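Putative curved DNA-binding protein (Chaetomium thermophilum var. thermophilum DSM 1495, PDB 4IPA) probably acts in ribosome biogenesis as a thermophilic fungal Arx1 with a methionine aminopeptidase-like (M24 peptidase) fold, and may also bind DNA. Local coordinates at residues A51-I56 / Y96-S101; T85-A90 / E114-Q119; T108-G113 / I135-A140; V131-V136 / C343-T348. One frame throughout, in Å; residues are numbered along the deposited sequence.

Contact 1 of 4, residues A51-I56 / Y96-S101; sequences AKIIDI and YTPLRS
Ile-53 and Ile-54, in the first turn of helix 53-69, press against Tyr-96, Pro-98 and Arg-100 of the irregular segment 96-101, a helix-to-loop contact within the M24 peptidase-like fold. The tight side is apolar. Ile-53 crosses Tyr-96 at about a right angle, its CD1 arriving at the ring edge 4.0 Å from Tyr-96 CD2, while its CG2 lies 4.2 Å from Pro-98 CD. Ile-53 also touches Val-87 of strand 79-88, so this half faces the sheet. Ile-54 carries the largest buried area: its CG1 runs anti to the backbone N (chi1 -165°), directing CD1 to the backbone of Pro-98 to Arg-100, and CG2 lies over one face of the Arg-100 guanidinium, 3.3 Å from NH2. Shortening Ile-54 to an alanine here removes both branches and would probably open a gap beside Pro-98 and uncover one face of the Arg-100 guanidinium, leaving its salt bridges to hold it. The loose side is polar and nearer solvent. Lys-52, at the N-cap, makes a long salt bridge to Asp-55, and a water lies among its NZ, Asp-55 OD1 and Arg-100 NH1. Arg-100 NH2 is shared with Glu-58. The carboxylate of Asp-55 lies nearly coplanar with the guanidinium, 23° between planes, and Arg-100 NH2 meets Asp-55 OD1 at 2.9 Å, almost along the C-O axis; that water donates to the same OD1 at 2.8 Å.

Contact 2 of 4, residues T85-A90 / E114-Q119; sequences TTVSPA and EPIKIQ
Strands 79-88 and 115-124 are antiparallel neighbours in the three-stranded sheet of the M24-type fold, and Thr-86, Val-87 and Ser-88 pair with Gln-119, Ile-118 and Lys-117, at 166° between axes. Ser-88 and Lys-117 form the regular hydrogen-bonded pair, with Ser-88 N to Lys-117 O at 2.9 Å and Lys-117 N to Ser-88 O at 3.0 Å. The Thr-86 and Gln-119 pair is less even, because the return bond from Gln-119 N is weak. Gln-119 O is gripped twice, by Thr-86 N and by Thr-86 OG1 at 2.8 Å; the hydroxyl sits between the backbone N and the carbonyl carbon (chi1 58°), which turns it toward Gln-119 O, close to the carbonyl plane. A water donates to Thr-86 OG1 and Lys-117 O and meets Ser-88 OG, whose main partner is the backbone N of Tyr-96. On the face of Val-87, its CG1 lies 3.6 Å from Ile-116 CG2, with Ile-53 and Ile-56 of helix 53-69 behind. Past the strand end, Ala-90 N bonds to Glu-114 OE2 from above the carboxylate plane. Lys-117 folds back through bends at chi2 and chi3, and its NZ reaches Pro-89 O at 2.8 Å, Ala-90 O at 3.0 Å and Pro-115 O at 2.9 Å, besides Val-342 O. Four carbonyl oxygens round a buried ammonium imply a charge probably balanced largely by peptide dipoles, and tie Pro-89 and Ala-90 to strand 115-124.

Contact 3 of 4, residues T108-G113 / I135-A140; sequences TEIQPG and IVAKNA
Gly-113 and Ala-137 make a small, partly buried loop-to-strand-end contact, where the connection leading into strand 115-124 passes the point at which strand 127-136 gives out. One hydrogen bond crosses it: Gly-113 N gives to Ala-137 O at 2.9 Å, with an N-H...O angle of 157° and the donor tilted from the carbonyl plane. Beside this bond Ala-137 CB points at the loop and meets two groups, Ile-110 CG2 at 3.3 Å, closer than usual for two carbons, and Gln-111 O at 3.4 Å. Ile-110 presents CG2 because that branch stands anti to its backbone N, while its CG1-CD1 branch packs against Ile-53 and Ile-56 of helix 53-69. Strands 115-124 and 127-136 are antiparallel neighbours forming a beta-hairpin, and Ala-137 N gives to Glu-114 O while Gly-113 N, not Glu-114 N, gives to Ala-137 O. With phi 77° and psi -7° at Gly-113 this fits a G1 beta bulge at the open end of the hairpin, whose left-handed backbone position is commonly filled by glycine. Val-136 CG1 lies 3.7 Å from Gly-113 O, an oxygen that also accepts from Gln-150 of helix 148-167. Each segment has a side chain folded back on its own backbone. Lys-138 NZ meets Val-136 O at 3.1 Å, on a lone pair, and Gln-111 NE2 reaches Glu-109 O at 2.7 Å from above the carbonyl plane.

Contact 4 of 4, residues V131-V136 / C343-T348; sequences VCDTIV and CRLLTT
Cys-132, Thr-134 and Leu-346 bury the most surface where strand 131-136 meets strand 343-348, two antiparallel segments whose axes make an angle of 150°. Cys-132 and Leu-346 form the single beta bridge, a hydrogen-bonded pair with Cys-132 N to Leu-346 O at 3.0 Å and Leu-346 N to Cys-132 O at 3.1 Å. The strands are close here: the two CB atoms, Cys-132 CB and Leu-346 CB, lie 3.4 Å apart, tighter than an ordinary carbon contact. From this point the sulfur of Cys-132, anti to its backbone N (chi1 178°), turns toward Arg-344 and settles over one guanidinium face, offset toward the rim, with SG 3.7 Å from NH2; Arg-344 NH1 is salt-bridged to Glu-254 of the adjoining strand 250-258. Farther along, the strands diverge, the CA atoms of Thr-134 and Arg-344 being 6.0 Å apart, and a side chain replaces the backbone ladder. Thr-134 OG1 gives a hydrogen bond to Arg-344 O at 2.7 Å, in the carbonyl plane and on a lone pair, while Thr-134 CB touches Cys-343 SG at 3.8 Å. With a valine in place of Thr-134 the hydroxyl is gone, and Arg-344 O would probably be left without this mate where the strands part. Asp-133 OD1, which accepts a hydrogen bond from Trp-365 NE1, lies alongside Leu-345 CD2. The one bridge thus joins the edge strand of the three-stranded sheet to strand 342-352 of the five-stranded sheet, the two-part antiparallel core typical of the pita-bread fold of M24 peptidases.

Contacts 1 and 3 are peripheral, about 19 and 20 Å from the chain centre, contact 2 about 11 Å and contact 4 about 7 Å (centre to centre). Contacts 2 and 3 are 10 Å apart, contacts 2 and 4 are 9 Å, and all three involve the sheet of strands 79-88, 115-124 and 127-136. Contact 1 touches contact 2 through Tyr-96 and Val-87, and contact 3 through Ala-51 and Ile-110, so the loops flanking helix 53-69 and strand 79-88 are joined; the helix touches the sheet through Ile-53 on Val-87. Along the chain, contact 2 alternates with contacts 1 and 3. Contact 4 joins segments with 206 residues between them, linking this early region to strand 342-352.

Contact 1 of 4, residues A51-I56 / Y96-S101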
loop_
_atom_site.group_PDB
_atom_site.type_symbol
_atom_site.label_atom_id
_atom_site.label_comp_id
_atom_site.label_asym_id
_atom_site.label_seq_id
_atom_site.Cartn_x
_atom_site.Cartn_y
_atom_site.Cartn_z
ATOM N N ALA A 51 19.940 2.358 -11.492
ATOM C CA ALA A 51 18.741 2.489 -12.327
ATOM C C ALA A 51 18.034 3.798 -12.016
ATOM O O ALA A 51 17.961 4.212 -10.867
ATOM C CB ALA A 51 17.780 1.306 -12.132
ATOM N N LYS A 52 17.524 4.435 -13.063
ATOM C CA LYS A 52 16.754 5.655 -12.938
ATOM C C LYS A 52 15.311 5.332 -12.565
ATOM O O LYS A 52 14.629 4.586 -13.274
ATOM C CB LYS A 52 16.783 6.414 -14.265
ATOM C CG LYS A 52 18.178 6.706 -14.776
ATOM C CD LYS A 52 18.172 7.094 -16.245
ATOM C CE LYS A 52 17.392 8.379 -16.482
ATOM N NZ LYS A 52 17.313 8.704 -17.937
ATOM N N ILE A 53 14.844 5.918 -11.470
ATOM C CA ILE A 53 13.480 5.709 -11.020
ATOM C C ILE A 53 12.429 5.942 -12.109
ATOM O O ILE A 53 11.474 5.163 -12.221
ATOM C CB ILE A 53 13.163 6.560 -9.760
ATOM C CG1 ILE A 53 13.970 6.038 -8.575
ATOM C CG2 ILE A 53 11.687 6.491 -9.412
ATOM C CD1 ILE A 53 13.742 6.804 -7.283
ATOM N N ILE A 54 12.582 7.001 -12.904
ATOM C CA ILE A 54 11.561 7.304 -13.903
ATOM C C ILE A 54 11.452 6.204 -14.960
ATOM O O ILE A 54 10.372 5.960 -15.496
ATOM C CB ILE A 54 11.740 8.690 -14.588
ATOM C CG1 ILE A 54 10.458 9.076 -15.332
ATOM C CG2 ILE A 54 12.888 8.679 -15.572
ATOM C CD1 ILE A 54 9.927 10.404 -14.953
ATOM N N ASP A 55 12.568 5.542 -15.253
ATOM C CA ASP A 55 12.567 4.446 -16.205
ATOM C C ASP A 55 11.812 3.239 -15.659
ATOM O O ASP A 55 11.041 2.599 -16.382
ATOM C CB ASP A 55 13.998 4.049 -16.577
ATOM C CG ASP A 55 14.681 5.087 -17.448
ATOM O OD1 ASP A 55 13.973 5.950 -18.016
ATOM O OD2 ASP A 55 15.923 5.033 -17.569
ATOM N N ILE A 56 12.043 2.932 -14.386
ATOM C CA ILE A 56 11.369 1.821 -13.722
ATOM C C ILE A 56 9.849 2.017 -13.666
ATOM O O ILE A 56 9.096 1.114 -14.021
ATOM C CB ILE A 56 11.925 1.603 -12.306
ATOM C CG1 ILE A 56 13.457 1.531 -12.348
ATOM C CG2 ILE A 56 11.352 0.327 -11.707
ATOM C CD1 ILE A 56 14.125 1.496 -10.982
ATOM N N TYR A 96 6.390 7.313 -4.744
ATOM C CA TYR A 96 7.101 8.232 -5.617
ATOM C C TYR A 96 6.965 7.857 -7.101
ATOM O O TYR A 96 7.166 6.701 -7.477
ATOM C CB TYR A 96 8.581 8.254 -5.217
ATOM C CG TYR A 96 9.396 9.357 -5.848
ATOM C CD1 TYR A 96 8.995 10.685 -5.751
ATOM C CD2 TYR A 96 10.582 9.077 -6.511
ATOM C CE1 TYR A 96 9.749 11.707 -6.325
ATOM C CE2 TYR A 96 11.336 10.082 -7.083
ATOM C CZ TYR A 96 10.919 11.401 -6.985
ATOM O OH TYR A 96 11.677 12.410 -7.554
ATOM N N THR A 97 6.634 8.838 -7.940
ATOM C CA THR A 97 6.480 8.605 -9.382
ATOM C C THR A 97 6.589 9.928 -10.160
ATOM O O THR A 97 5.588 10.494 -10.588
ATOM C CB THR A 97 5.157 7.847 -9.720
ATOM O OG1 THR A 97 4.889 7.914 -11.127
ATOM C CG2 THR A 97 3.977 8.435 -8.960
ATOM N N PRO A 98 7.828 10.409 -10.358
ATOM C CA PRO A 98 8.088 11.788 -10.794
ATOM C C PRO A 98 7.844 12.061 -12.284
ATOM O O PRO A 98 7.695 11.132 -13.081
ATOM C CB PRO A 98 9.563 11.979 -10.447
ATOM C CG PRO A 98 10.155 10.621 -10.617
ATOM C CD PRO A 98 9.070 9.633 -10.210
ATOM N N LEU A 99 7.798 13.342 -12.649
ATOM C CA LEU A 99 7.667 13.736 -14.064
ATOM C C LEU A 99 8.975 13.583 -14.831
ATOM O O LEU A 99 10.056 13.798 -14.286
ATOM C CB LEU A 99 7.187 15.171 -14.190
ATOM C CG LEU A 99 5.796 15.452 -13.621
ATOM C CD1 LEU A 99 5.363 16.867 -13.949
ATOM C CD2 LEU A 99 4.799 14.441 -14.175
ATOM N N ARG A 100 8.874 13.216 -16.098
ATOM C CA ARG A 100 10.053 13.169 -16.960
ATOM C C ARG A 100 10.627 14.568 -17.212
ATOM O O ARG A 100 11.846 14.728 -17.316
ATOM C CB ARG A 100 9.755 12.453 -18.289
ATOM C CG ARG A 100 11.001 12.226 -19.132
ATOM C CD ARG A 100 10.821 11.131 -20.180
ATOM N NE ARG A 100 10.940 9.784 -19.626
ATOM C CZ ARG A 100 12.074 9.243 -19.185
ATOM N NH1 ARG A 100 13.203 9.938 -19.209
ATOM N NH2 ARG A 100 12.079 8.006 -18.706
ATOM N N SER A 101 9.749 15.572 -17.274
ATOM C CA SER A 101 10.151 16.959 -17.541
ATOM C C SER A 101 10.697 17.708 -16.317
ATOM O O SER A 101 11.179 18.832 -16.440
ATOM C CB SER A 101 8.978 17.750 -18.129
ATOM O OG SER A 101 7.921 17.862 -17.180
HETATM O O HOH W 1 15.629 7.776 -19.404
#

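Contact 2 of 4, residues T85-A90 / E114-Q119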
loop_
_atom_site.group_PDB
_atom_site.type_symbol
_atom_site.label_atom_id
_atom_site.label_comp_id
_atom_site.label_asym_id
_atom_site.label_seq_id
_atom_site.Cartn_x
_atom_site.Cartn_y
_atom_site.Cartn_z
ATOM N N THR A 85 2.713 2.535 -10.977
ATOM C CA THR A 85 3.976 1.986 -10.522
ATOM C C THR A 85 4.753 3.076 -9.798
ATOM O O THR A 85 4.989 4.148 -10.344
ATOM C CB THR A 85 4.844 1.520 -11.699
ATOM O OG1 THR A 85 4.172 0.485 -12.426
ATOM C CG2 THR A 85 6.175 0.996 -11.189
ATOM N N THR A 86 5.134 2.829 -8.557
ATOM C CA THR A 86 5.908 3.835 -7.846
ATOM C C THR A 86 7.118 3.175 -7.216
ATOM O O THR A 86 7.077 2.005 -6.843
ATOM C CB THR A 86 5.088 4.539 -6.755
ATOM O OG1 THR A 86 4.609 3.559 -5.829
ATOM C CG2 THR A 86 3.920 5.317 -7.367
ATOM N N VAL A 87 8.193 3.934 -7.090
ATOM C CA VAL A 87 9.453 3.397 -6.610
ATOM C C VAL A 87 10.056 4.438 -5.691
ATOM O O VAL A 87 10.526 5.470 -6.148
ATOM C CB VAL A 87 10.379 3.072 -7.793
ATOM C CG1 VAL A 87 11.774 2.675 -7.320
ATOM C CG2 VAL A 87 9.752 1.964 -8.652
ATOM N N SER A 88 10.011 4.172 -4.388
ATOM C CA SER A 88 10.303 5.196 -3.394
ATOM C C SER A 88 11.585 4.916 -2.619
ATOM O O SER A 88 11.717 3.866 -1.985
ATOM C CB SER A 88 9.127 5.350 -2.428
ATOM O OG SER A 88 7.924 5.514 -3.151
ATOM N N PRO A 89 12.540 5.863 -2.676
ATOM C CA PRO A 89 13.799 5.727 -1.927
ATOM C C PRO A 89 13.605 5.690 -0.402
ATOM O O PRO A 89 12.475 5.754 0.102
ATOM C CB PRO A 89 14.604 6.965 -2.335
ATOM C CG PRO A 89 14.024 7.390 -3.670
ATOM C CD PRO A 89 12.535 7.041 -3.558
ATOM N N ALA A 90 14.737 5.626 0.301
ATOM C CA ALA A 90 14.828 5.290 1.715
ATOM C C ALA A 90 13.884 6.027 2.654
ATOM O O ALA A 90 13.149 5.388 3.422
ATOM C CB ALA A 90 16.278 5.434 2.196
ATOM N N GLU A 114 19.718 0.675 -0.146
ATOM C CA GLU A 114 18.576 1.410 0.390
ATOM C C GLU A 114 17.306 0.575 0.353
ATOM O O GLU A 114 17.138 -0.256 -0.531
ATOM C CB GLU A 114 18.344 2.703 -0.375
ATOM C CG GLU A 114 19.223 3.831 0.081
ATOM C CD GLU A 114 18.749 5.171 -0.458
ATOM O OE1 GLU A 114 19.452 6.185 -0.200
ATOM O OE2 GLU A 114 17.678 5.203 -1.126
ATOM N N PRO A 115 16.413 0.797 1.323
ATOM C CA PRO A 115 15.095 0.151 1.305
ATOM C C PRO A 115 14.151 0.887 0.350
ATOM O O PRO A 115 13.791 2.030 0.584
ATOM C CB PRO A 115 14.633 0.253 2.766
ATOM C CG PRO A 115 15.347 1.447 3.298
ATOM C CD PRO A 115 16.655 1.555 2.562
ATOM N N ILE A 116 13.777 0.211 -0.728
ATOM C CA ILE A 116 12.969 0.776 -1.799
ATOM C C ILE A 116 11.555 0.228 -1.696
ATOM O O ILE A 116 11.366 -0.995 -1.650
ATOM C CB ILE A 116 13.537 0.376 -3.204
ATOM C CG1 ILE A 116 15.012 0.785 -3.343
ATOM C CG2 ILE A 116 12.695 0.967 -4.320
ATOM C CD1 ILE A 116 15.258 2.246 -3.036
ATOM N N LYS A 117 10.570 1.123 -1.657
ATOM C CA LYS A 117 9.165 0.728 -1.604
ATOM C C LYS A 117 8.614 0.685 -3.005
ATOM O O LYS A 117 8.661 1.670 -3.727
ATOM C CB LYS A 117 8.325 1.693 -0.758
ATOM C CG LYS A 117 8.453 1.481 0.717
ATOM C CD LYS A 117 9.868 1.789 1.179
ATOM C CE LYS A 117 10.178 3.280 1.049
ATOM N NZ LYS A 117 11.536 3.594 1.606
ATOM N N ILE A 118 8.102 -0.472 -3.386
ATOM C CA ILE A 118 7.490 -0.627 -4.684
ATOM C C ILE A 118 6.009 -0.904 -4.470
ATOM O O ILE A 118 5.620 -1.929 -3.904
ATOM C CB ILE A 118 8.165 -1.740 -5.474
ATOM C CG1 ILE A 118 9.670 -1.455 -5.559
ATOM C CG2 ILE A 118 7.555 -1.844 -6.873
ATOM C CD1 ILE A 118 10.539 -2.640 -5.252
ATOM N N GLN A 119 5.192 0.052 -4.874
ATOM C CA GLN A 119 3.755 -0.033 -4.691
ATOM C C GLN A 119 3.090 0.215 -6.030
ATOM O O GLN A 119 3.379 1.203 -6.720
ATOM C CB GLN A 119 3.284 0.980 -3.648
ATOM C CG GLN A 119 1.771 1.091 -3.476
ATOM C CD GLN A 119 1.413 1.836 -2.184
ATOM O OE1 GLN A 119 0.353 2.463 -2.068
ATOM N NE2 GLN A 119 2.314 1.765 -1.206
HETATM O O HOH W 2 6.497 3.183 -3.725
#

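Contact 3 of 4, residues T108-G113 / I135-A140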
loop_
_atom_site.group_PDB
_atom_site.type_symbol
_atom_site.label_atom_id
_atom_site.label_comp_id
_atom_site.label_asym_id
_atom_site.label_seq_id
_atom_site.Cartn_x
_atom_site.Cartn_y
_atom_site.Cartn_z
ATOM N N THR A 108 16.986 10.953 -10.752
ATOM C CA THR A 108 17.179 10.207 -9.505
ATOM C C THR A 108 17.428 8.716 -9.780
ATOM O O THR A 108 16.692 8.080 -10.542
ATOM C CB THR A 108 15.948 10.322 -8.595
ATOM O OG1 THR A 108 15.598 11.700 -8.426
ATOM C CG2 THR A 108 16.221 9.680 -7.232
ATOM N N GLU A 109 18.450 8.162 -9.144
ATOM C CA GLU A 109 18.789 6.754 -9.334
ATOM C C GLU A 109 18.698 5.969 -8.031
ATOM O O GLU A 109 18.913 6.515 -6.938
ATOM C CB GLU A 109 20.207 6.600 -9.921
ATOM C CG GLU A 109 20.471 7.451 -11.157
ATOM C CD GLU A 109 21.821 7.165 -11.811
ATOM O OE1 GLU A 109 22.799 6.837 -11.093
ATOM O OE2 GLU A 109 21.895 7.259 -13.053
ATOM N N ILE A 110 18.398 4.682 -8.165
ATOM C CA ILE A 110 18.413 3.753 -7.043
ATOM C C ILE A 110 19.796 3.762 -6.385
ATOM O O ILE A 110 20.811 3.576 -7.055
ATOM C CB ILE A 110 18.102 2.303 -7.513
ATOM C CG1 ILE A 110 16.779 2.250 -8.276
ATOM C CG2 ILE A 110 18.089 1.334 -6.324
ATOM C CD1 ILE A 110 15.587 2.707 -7.447
ATOM N N GLN A 111 19.823 3.980 -5.077
ATOM C CA GLN A 111 21.052 3.936 -4.298
ATOM C C GLN A 111 21.232 2.557 -3.659
ATOM O O GLN A 111 20.296 2.004 -3.087
ATOM C CB GLN A 111 21.007 4.996 -3.201
ATOM C CG GLN A 111 20.719 6.385 -3.714
ATOM C CD GLN A 111 21.784 6.853 -4.679
ATOM O OE1 GLN A 111 22.948 6.986 -4.308
ATOM N NE2 GLN A 111 21.396 7.087 -5.931
ATOM N N PRO A 112 22.448 2.006 -3.736
ATOM C CA PRO A 112 22.723 0.657 -3.209
ATOM C C PRO A 112 22.428 0.512 -1.707
ATOM O O PRO A 112 22.700 1.413 -0.911
ATOM C CB PRO A 112 24.216 0.456 -3.497
ATOM C CG PRO A 112 24.773 1.870 -3.673
ATOM C CD PRO A 112 23.652 2.668 -4.276
ATOM N N GLY A 113 21.855 -0.631 -1.343
ATOM C CA GLY A 113 21.542 -0.950 0.038
ATOM C C GLY A 113 20.310 -0.254 0.601
ATOM O O GLY A 113 19.908 -0.532 1.715
ATOM N N ILE A 135 12.119 -3.739 -0.751
ATOM C CA ILE A 135 13.288 -4.550 -1.036
ATOM C C ILE A 135 14.556 -3.743 -0.779
ATOM O O ILE A 135 14.512 -2.506 -0.678
ATOM C CB ILE A 135 13.307 -5.015 -2.494
ATOM C CG1 ILE A 135 13.377 -3.802 -3.418
ATOM C CG2 ILE A 135 12.083 -5.902 -2.804
ATOM C CD1 ILE A 135 13.764 -4.152 -4.798
ATOM N N VAL A 136 15.678 -4.449 -0.656
ATOM C CA VAL A 136 16.984 -3.821 -0.519
ATOM C C VAL A 136 17.610 -3.714 -1.899
ATOM O O VAL A 136 17.780 -4.711 -2.602
ATOM C CB VAL A 136 17.905 -4.624 0.418
ATOM C CG1 VAL A 136 19.298 -3.980 0.504
ATOM C CG2 VAL A 136 17.289 -4.721 1.798
ATOM N N ALA A 137 17.926 -2.495 -2.305
ATOM C CA ALA A 137 18.510 -2.285 -3.615
ATOM C C ALA A 137 19.869 -2.983 -3.700
ATOM O O ALA A 137 20.731 -2.789 -2.848
ATOM C CB ALA A 137 18.640 -0.808 -3.899
ATOM N N LYS A 138 20.057 -3.799 -4.727
ATOM C CA LYS A 138 21.302 -4.541 -4.853
ATOM C C LYS A 138 21.371 -5.263 -6.191
ATOM O O LYS A 138 20.360 -5.431 -6.865
ATOM C CB LYS A 138 21.413 -5.563 -3.716
ATOM C CG LYS A 138 20.496 -6.757 -3.902
ATOM C CD LYS A 138 20.501 -7.661 -2.679
ATOM C CE LYS A 138 19.298 -8.594 -2.689
ATOM N NZ LYS A 138 18.003 -7.850 -2.502
ATOM N N ASN A 139 22.573 -5.688 -6.564
ATOM C CA ASN A 139 22.771 -6.480 -7.775
ATOM C C ASN A 139 22.538 -7.961 -7.534
ATOM O O ASN A 139 22.612 -8.437 -6.402
ATOM C CB ASN A 139 24.166 -6.248 -8.352
ATOM C CG ASN A 139 24.326 -4.855 -8.918
ATOM O OD1 ASN A 139 25.152 -4.067 -8.447
ATOM N ND2 ASN A 139 23.515 -4.532 -9.927
ATOM N N ALA A 140 22.257 -8.680 -8.614
ATOM C CA ALA A 140 21.917 -10.090 -8.544
ATOM C C ALA A 140 22.886 -10.921 -7.732
ATOM O O ALA A 140 22.476 -11.848 -7.032
#

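Contact 4 of 4, residues V131-V136 / C343-T348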
loop_
_atom_site.group_PDB
_atom_site.type_symbol
_atom_site.label_atom_id
_atom_site.label_comp_id
_atom_site.label_asym_id
_atom_site.label_seq_id
_atom_site.Cartn_x
_atom_site.Cartn_y
_atom_site.Cartn_z
ATOM N N VAL A 131 -0.583 -3.500 -4.024
ATOM C CA VAL A 131 0.469 -4.225 -3.316
ATOM C C VAL A 131 1.662 -3.314 -3.087
ATOM O O VAL A 131 1.933 -2.431 -3.896
ATOM C CB VAL A 131 0.977 -5.479 -4.108
ATOM C CG1 VAL A 131 -0.129 -6.479 -4.325
ATOM C CG2 VAL A 131 1.576 -5.075 -5.447
ATOM N N CYS A 132 2.372 -3.533 -1.985
ATOM C CA CYS A 132 3.619 -2.828 -1.726
ATOM C C CYS A 132 4.589 -3.775 -1.034
ATOM O O CYS A 132 4.264 -4.342 0.013
ATOM C CB CYS A 132 3.411 -1.586 -0.852
ATOM S SG CYS A 132 4.969 -0.670 -0.441
ATOM N N ASP A 133 5.768 -3.936 -1.636
ATOM C CA ASP A 133 6.877 -4.664 -1.032
ATOM C C ASP A 133 7.984 -3.637 -0.770
ATOM O O ASP A 133 8.078 -2.613 -1.457
ATOM C CB ASP A 133 7.381 -5.764 -1.997
ATOM C CG ASP A 133 8.292 -6.814 -1.310
ATOM O OD1 ASP A 133 8.378 -6.832 -0.058
ATOM O OD2 ASP A 133 8.910 -7.641 -2.036
ATOM N N THR A 134 8.810 -3.902 0.233
ATOM C CA THR A 134 10.048 -3.163 0.385
ATOM C C THR A 134 11.223 -4.117 0.149
ATOM O O THR A 134 11.304 -5.183 0.758
ATOM C CB THR A 134 10.158 -2.507 1.763
ATOM O OG1 THR A 134 9.088 -1.572 1.927
ATOM C CG2 THR A 134 11.499 -1.768 1.907
ATOM N N ILE A 135 12.119 -3.739 -0.751
ATOM C CA ILE A 135 13.288 -4.550 -1.036
ATOM C C ILE A 135 14.556 -3.743 -0.779
ATOM O O ILE A 135 14.512 -2.506 -0.678
ATOM C CB ILE A 135 13.307 -5.015 -2.494
ATOM C CG1 ILE A 135 13.377 -3.802 -3.418
ATOM C CG2 ILE A 135 12.083 -5.902 -2.804
ATOM C CD1 ILE A 135 13.764 -4.152 -4.798
ATOM N N VAL A 136 15.678 -4.449 -0.656
ATOM C CA VAL A 136 16.984 -3.821 -0.519
ATOM C C VAL A 136 17.610 -3.714 -1.899
ATOM O O VAL A 136 17.780 -4.711 -2.602
ATOM C CB VAL A 136 17.905 -4.624 0.418
ATOM C CG1 VAL A 136 19.298 -3.980 0.504
ATOM C CG2 VAL A 136 17.289 -4.721 1.798
ATOM N N CYS A 343 10.211 1.526 5.998
ATOM C CA CYS A 343 9.854 0.263 5.392
ATOM C C CYS A 343 8.325 0.155 5.369
ATOM O O CYS A 343 7.672 0.530 6.334
ATOM C CB CYS A 343 10.487 -0.861 6.211
ATOM S SG CYS A 343 10.228 -2.517 5.580
ATOM N N ARG A 344 7.756 -0.331 4.265
ATOM C CA ARG A 344 6.291 -0.425 4.133
ATOM C C ARG A 344 5.846 -1.724 3.465
ATOM O O ARG A 344 6.509 -2.253 2.558
ATOM C CB ARG A 344 5.709 0.766 3.342
ATOM C CG ARG A 344 6.039 2.150 3.919
ATOM C CD ARG A 344 5.182 3.271 3.287
ATOM N NE ARG A 344 5.392 3.367 1.847
ATOM C CZ ARG A 344 4.522 2.945 0.928
ATOM N NH1 ARG A 344 3.355 2.407 1.288
ATOM N NH2 ARG A 344 4.817 3.075 -0.354
ATOM N N LEU A 345 4.727 -2.252 3.931
ATOM C CA LEU A 345 4.071 -3.354 3.242
ATOM C C LEU A 345 2.603 -3.021 3.049
ATOM O O LEU A 345 1.991 -2.344 3.872
ATOM C CB LEU A 345 4.195 -4.638 4.047
ATOM C CG LEU A 345 5.619 -5.169 4.232
ATOM C CD1 LEU A 345 5.669 -6.148 5.420
ATOM C CD2 LEU A 345 6.105 -5.818 2.942
ATOM N N LEU A 346 2.036 -3.517 1.960
ATOM C CA LEU A 346 0.643 -3.281 1.668
ATOM C C LEU A 346 0.131 -4.560 1.027
ATOM O O LEU A 346 0.671 -5.045 0.024
ATOM C CB LEU A 346 0.452 -2.057 0.749
ATOM C CG LEU A 346 -0.903 -1.329 0.855
ATOM C CD1 LEU A 346 -0.916 0.077 0.187
ATOM C CD2 LEU A 346 -2.043 -2.193 0.319
ATOM N N THR A 347 -0.903 -5.110 1.642
ATOM C CA THR A 347 -1.490 -6.357 1.205
ATOM C C THR A 347 -2.979 -6.121 0.986
ATOM O O THR A 347 -3.648 -5.515 1.823
ATOM C CB THR A 347 -1.312 -7.442 2.295
ATOM O OG1 THR A 347 0.077 -7.554 2.652
ATOM C CG2 THR A 347 -1.827 -8.794 1.812
ATOM N N THR A 348 -3.512 -6.597 -0.128
ATOM C CA THR A 348 -4.959 -6.579 -0.323
ATOM C C THR A 348 -5.550 -7.910 0.142
ATOM O O THR A 348 -5.191 -8.956 -0.383
ATOM C CB THR A 348 -5.317 -6.319 -1.791
ATOM O OG1 THR A 348 -4.902 -4.992 -2.142
ATOM C CG2 THR A 348 -6.851 -6.461 -2.009
#